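Phosphoribosyl-glycinamide (GAR) synthetase (Cryptococcus neoformans var. grubii serotype A, PDB 7LVO) catalyses the ATP-dependent joining of 5-phosphoribosylamine to glycine, a step of de novo purine biosynthesis, as the GAR synthetase half of the bifunctional ADE5,7 enzyme. Local coordinates at residues A[254-266]-A[273-285]. Residues are numbered along the deposited sequence; the frame is centred on the assembly and turned at random.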
loop_
_atom_site.group_PDB
_atom_site.type_symbol
_atom_site.label_atom_id
_atom_site.label_comp_id
_atom_site.label_asym_id
_atom_site.label_seq_id
_atom_site.Cartn_x
_atom_site.Cartn_y
_atom_site.Cartn_z
ATOM N N PRO A 254 -11.985 8.043 -5.550
ATOM C CA PRO A 254 -11.038 8.143 -4.431
ATOM C C PRO A 254 -11.674 7.775 -3.103
ATOM O O PRO A 254 -12.878 7.931 -2.894
ATOM C CB PRO A 254 -10.611 9.622 -4.443
ATOM C CG PRO A 254 -11.094 10.185 -5.754
ATOM C CD PRO A 254 -12.301 9.362 -6.132
ATOM N N MET A 255 -10.845 7.273 -2.200
ATOM C CA MET A 255 -11.210 7.131 -0.800
ATOM C C MET A 255 -10.771 8.371 -0.039
ATOM O O MET A 255 -9.984 9.179 -0.541
ATOM C CB MET A 255 -10.554 5.889 -0.211
ATOM C CG MET A 255 -10.780 4.608 -1.002
ATOM S SD MET A 255 -10.124 3.166 -0.129
ATOM C CE MET A 255 -11.449 2.822 1.006
ATOM N N PRO A 256 -11.269 8.561 1.183
ATOM C CA PRO A 256 -10.810 9.699 1.992
ATOM C C PRO A 256 -9.293 9.704 2.112
ATOM O O PRO A 256 -8.666 8.669 2.353
ATOM C CB PRO A 256 -11.489 9.472 3.347
ATOM C CG PRO A 256 -12.718 8.675 3.017
ATOM C CD PRO A 256 -12.323 7.780 1.865
ATOM N N ALA A 257 -8.704 10.884 1.938
ATOM C CA ALA A 257 -7.258 11.019 2.012
ATOM C C ALA A 257 -6.757 10.585 3.384
ATOM O O ALA A 257 -7.417 10.781 4.405
ATOM C CB ALA A 257 -6.837 12.463 1.734
ATOM N N ALA A 258 -5.574 9.985 3.399
ATOM C CA ALA A 258 -4.980 9.469 4.620
ATOM C C ALA A 258 -3.575 10.025 4.791
ATOM O O ALA A 258 -2.964 10.531 3.851
ATOM C CB ALA A 258 -4.938 7.933 4.609
ATOM N N GLN A 259 -3.073 9.937 6.026
ATOM C CA GLN A 259 -1.695 10.274 6.344
ATOM C C GLN A 259 -1.079 9.115 7.120
ATOM O O GLN A 259 -1.721 8.542 8.004
ATOM C CB GLN A 259 -1.594 11.559 7.164
ATOM C CG GLN A 259 -1.753 12.826 6.340
ATOM C CD GLN A 259 -1.412 14.078 7.130
ATOM O OE1 GLN A 259 -2.245 14.607 7.869
ATOM N NE2 GLN A 259 -0.179 14.552 6.985
ATOM N N ASP A 260 0.166 8.785 6.790
ATOM C CA ASP A 260 0.890 7.683 7.402
ATOM C C ASP A 260 2.103 8.209 8.156
ATOM O O ASP A 260 2.626 9.287 7.862
ATOM C CB ASP A 260 1.322 6.665 6.335
ATOM C CG ASP A 260 2.105 5.503 6.912
ATOM O OD1 ASP A 260 1.677 4.947 7.949
ATOM O OD2 ASP A 260 3.145 5.140 6.327
ATOM N N HIS A 261 2.537 7.434 9.150
ATOM C CA HIS A 261 3.716 7.752 9.956
ATOM C C HIS A 261 4.833 6.787 9.557
ATOM O O HIS A 261 4.881 5.650 10.034
ATOM C CB HIS A 261 3.405 7.648 11.446
ATOM C CG HIS A 261 2.459 8.690 11.941
ATOM N ND1 HIS A 261 2.885 9.865 12.521
ATOM C CD2 HIS A 261 1.108 8.738 11.942
ATOM C CE1 HIS A 261 1.836 10.590 12.862
ATOM N NE2 HIS A 261 0.746 9.930 12.520
ATOM N N LYS A 262 5.732 7.253 8.691
ATOM C CA LYS A 262 6.774 6.379 8.166
ATOM C C LYS A 262 7.850 6.100 9.209
ATOM O O LYS A 262 8.400 4.996 9.258
ATOM C CB LYS A 262 7.399 7.003 6.916
ATOM C CG LYS A 262 6.463 7.106 5.725
ATOM C CD LYS A 262 7.149 7.791 4.542
ATOM C CE LYS A 262 6.258 7.798 3.307
ATOM N NZ LYS A 262 6.917 8.458 2.140
ATOM N N ARG A 263 8.161 7.081 10.049
ATOM C CA ARG A 263 9.295 6.965 10.959
ATOM C C ARG A 263 8.914 6.213 12.233
ATOM O O ARG A 263 7.760 6.224 12.671
ATOM C CB ARG A 263 9.837 8.351 11.307
ATOM C CG ARG A 263 10.532 9.044 10.142
ATOM C CD ARG A 263 10.754 10.524 10.415
ATOM N NE ARG A 263 11.505 11.170 9.345
ATOM C CZ ARG A 263 12.829 11.273 9.314
ATOM N NH1 ARG A 263 13.584 10.779 10.282
ATOM N NH2 ARG A 263 13.408 11.888 8.287
ATOM N N ILE A 264 9.916 5.565 12.833
ATOM C CA ILE A 264 9.663 4.708 13.987
ATOM C C ILE A 264 9.563 5.525 15.267
ATOM O O ILE A 264 8.779 5.196 16.162
ATOM C CB ILE A 264 10.761 3.634 14.082
ATOM C CG1 ILE A 264 10.424 2.601 15.159
ATOM C CG2 ILE A 264 12.115 4.272 14.397
ATOM C CD1 ILE A 264 9.236 1.724 14.823
ATOM N N GLY A 265 10.351 6.593 15.382
ATOM C CA GLY A 265 10.396 7.351 16.624
ATOM C C GLY A 265 9.278 8.378 16.712
ATOM O O GLY A 265 8.891 9.002 15.722
ATOM N N GLU A 266 8.758 8.549 17.925
ATOM C CA GLU A 266 7.736 9.555 18.170
ATOM C C GLU A 266 8.247 10.938 17.764
ATOM O O GLU A 266 9.454 11.204 17.725
ATOM C CB GLU A 266 7.326 9.557 19.639
ATOM C CG GLU A 266 6.661 8.268 20.102
ATOM C CD GLU A 266 6.233 8.319 21.556
ATOM O OE1 GLU A 266 6.641 9.264 22.267
ATOM O OE2 GLU A 266 5.484 7.412 21.991
ATOM N N THR A 273 10.167 3.337 8.246
ATOM C CA THR A 273 9.547 2.022 8.264
ATOM C C THR A 273 8.541 1.932 7.124
ATOM O O THR A 273 8.361 2.875 6.349
ATOM C CB THR A 273 8.847 1.744 9.606
ATOM O OG1 THR A 273 7.656 2.551 9.713
ATOM C CG2 THR A 273 9.771 2.053 10.765
ATOM N N GLY A 274 7.872 0.786 7.031
ATOM C CA GLY A 274 6.778 0.626 6.100
ATOM C C GLY A 274 5.494 1.302 6.513
ATOM O O GLY A 274 4.525 1.294 5.749
ATOM N N GLY A 275 5.465 1.894 7.707
ATOM C CA GLY A 275 4.279 2.560 8.206
ATOM C C GLY A 275 3.918 2.121 9.610
ATOM O O GLY A 275 3.560 0.959 9.825
ATOM N N MET A 276 4.022 3.038 10.574
ATOM C CA MET A 276 3.712 2.743 11.968
ATOM C C MET A 276 2.305 3.164 12.368
ATOM O O MET A 276 1.913 2.953 13.514
ATOM C CB MET A 276 4.728 3.424 12.891
ATOM C CG MET A 276 6.136 2.837 12.822
ATOM S SD MET A 276 6.191 1.095 13.277
ATOM C CE MET A 276 5.558 1.142 14.956
ATOM N N GLY A 277 1.537 3.747 11.456
ATOM C CA GLY A 277 0.181 4.145 11.769
ATOM C C GLY A 277 -0.377 5.147 10.781
ATOM O O GLY A 277 0.377 5.898 10.161
ATOM N N ALA A 278 -1.699 5.169 10.625
ATOM C CA ALA A 278 -2.335 6.062 9.666
ATOM C C ALA A 278 -3.698 6.492 10.191
ATOM O O ALA A 278 -4.252 5.900 11.122
ATOM C CB ALA A 278 -2.479 5.391 8.292
ATOM N N TYR A 279 -4.231 7.542 9.582
ATOM C CA TYR A 279 -5.532 8.072 9.957
ATOM C C TYR A 279 -6.166 8.705 8.725
ATOM O O TYR A 279 -5.474 9.112 7.784
ATOM C CB TYR A 279 -5.428 9.091 11.100
ATOM C CG TYR A 279 -4.449 10.216 10.842
ATOM C CD1 TYR A 279 -3.098 10.058 11.101
ATOM C CD2 TYR A 279 -4.879 11.433 10.328
ATOM C CE1 TYR A 279 -2.197 11.078 10.866
ATOM C CE2 TYR A 279 -3.984 12.462 10.085
ATOM C CZ TYR A 279 -2.645 12.276 10.359
ATOM O OH TYR A 279 -1.742 13.288 10.119
ATOM N N ALA A 280 -7.499 8.781 8.743
ATOM C CA ALA A 280 -8.254 9.335 7.624
ATOM C C ALA A 280 -9.652 9.665 8.107
ATOM O O ALA A 280 -10.155 9.000 9.018
ATOM C CB ALA A 280 -8.313 8.339 6.450
ATOM N N PRO A 281 -10.305 10.690 7.531
ATOM C CA PRO A 281 -9.748 11.608 6.527
ATOM C C PRO A 281 -8.701 12.543 7.129
ATOM O O PRO A 281 -8.895 13.045 8.219
ATOM C CB PRO A 281 -10.970 12.408 6.044
ATOM C CG PRO A 281 -12.157 11.628 6.489
ATOM C CD PRO A 281 -11.743 10.918 7.746
ATOM N N ALA A 282 -7.606 12.748 6.422
ATOM C CA ALA A 282 -6.561 13.653 6.880
ATOM C C ALA A 282 -7.065 15.086 6.791
ATOM O O ALA A 282 -7.295 15.575 5.677
ATOM C CB ALA A 282 -5.302 13.473 6.029
ATOM N N PRO A 283 -7.242 15.794 7.910
ATOM C CA PRO A 283 -7.765 17.170 7.824
ATOM C C PRO A 283 -6.960 18.076 6.910
ATOM O O PRO A 283 -7.519 19.010 6.318
ATOM C CB PRO A 283 -7.724 17.652 9.283
ATOM C CG PRO A 283 -7.801 16.402 10.100
ATOM C CD PRO A 283 -7.041 15.359 9.304
ATOM N N ILE A 284 -5.657 17.830 6.770
ATOM C CA ILE A 284 -4.834 18.686 5.925
ATOM C C ILE A 284 -5.240 18.595 4.460
ATOM O O ILE A 284 -4.972 19.523 3.688
ATOM C CB ILE A 284 -3.347 18.331 6.098
ATOM C CG1 ILE A 284 -2.468 19.413 5.473
ATOM C CG2 ILE A 284 -3.047 16.972 5.481
ATOM C CD1 ILE A 284 -0.999 19.247 5.780
ATOM N N ALA A 285 -5.875 17.496 4.052
ATOM C CA ALA A 285 -6.382 17.354 2.691
ATOM C C ALA A 285 -7.745 18.032 2.629
ATOM O O ALA A 285 -8.801 17.400 2.733
ATOM C CB ALA A 285 -6.459 15.886 2.289
#
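Q259 and Y279 form an antiparallel hydrogen-bonded pair, each backbone N donating to the other's O at 3.1 Å, and D260 and A278 follow as a non-hydrogen-bonded pair with CA atoms 4.3 Å apart. Beyond these two pairs, H261 N donates to G277 O (2.8 Å) while H261 O accepts from M276 N, one residue earlier, nearly straight at 175°; on the other side, past the cis peptide before P281, A282 N donates to A257 O. Strand 259-263 is an outermost strand of an antiparallel sheet that continues through 277-280 into 377-384, joining chain of the ATP-grasp domain to strands that lie largely in the C domain. On the Q259 and Y279 face, the phenol runs alongside the glutamine and Y279 OH donates to Q259 OE1 (2.7 Å) from above the amide plane, at a C=O...O angle of 100°. Y279 chi1 of 53° sets CG between backbone N and carbonyl carbon, bringing the ring against Q259 CB, while H261 NE2 meets Y279 CE1 at 3.6 Å, rim to rim. K262 O accepts from T273 N and T273 OG1 on opposite faces of its plane; T273 OG1 also accepts from G275 N, an ST turn. Beyond it, I264 CD1 packs on M276 SD (3.5 Å).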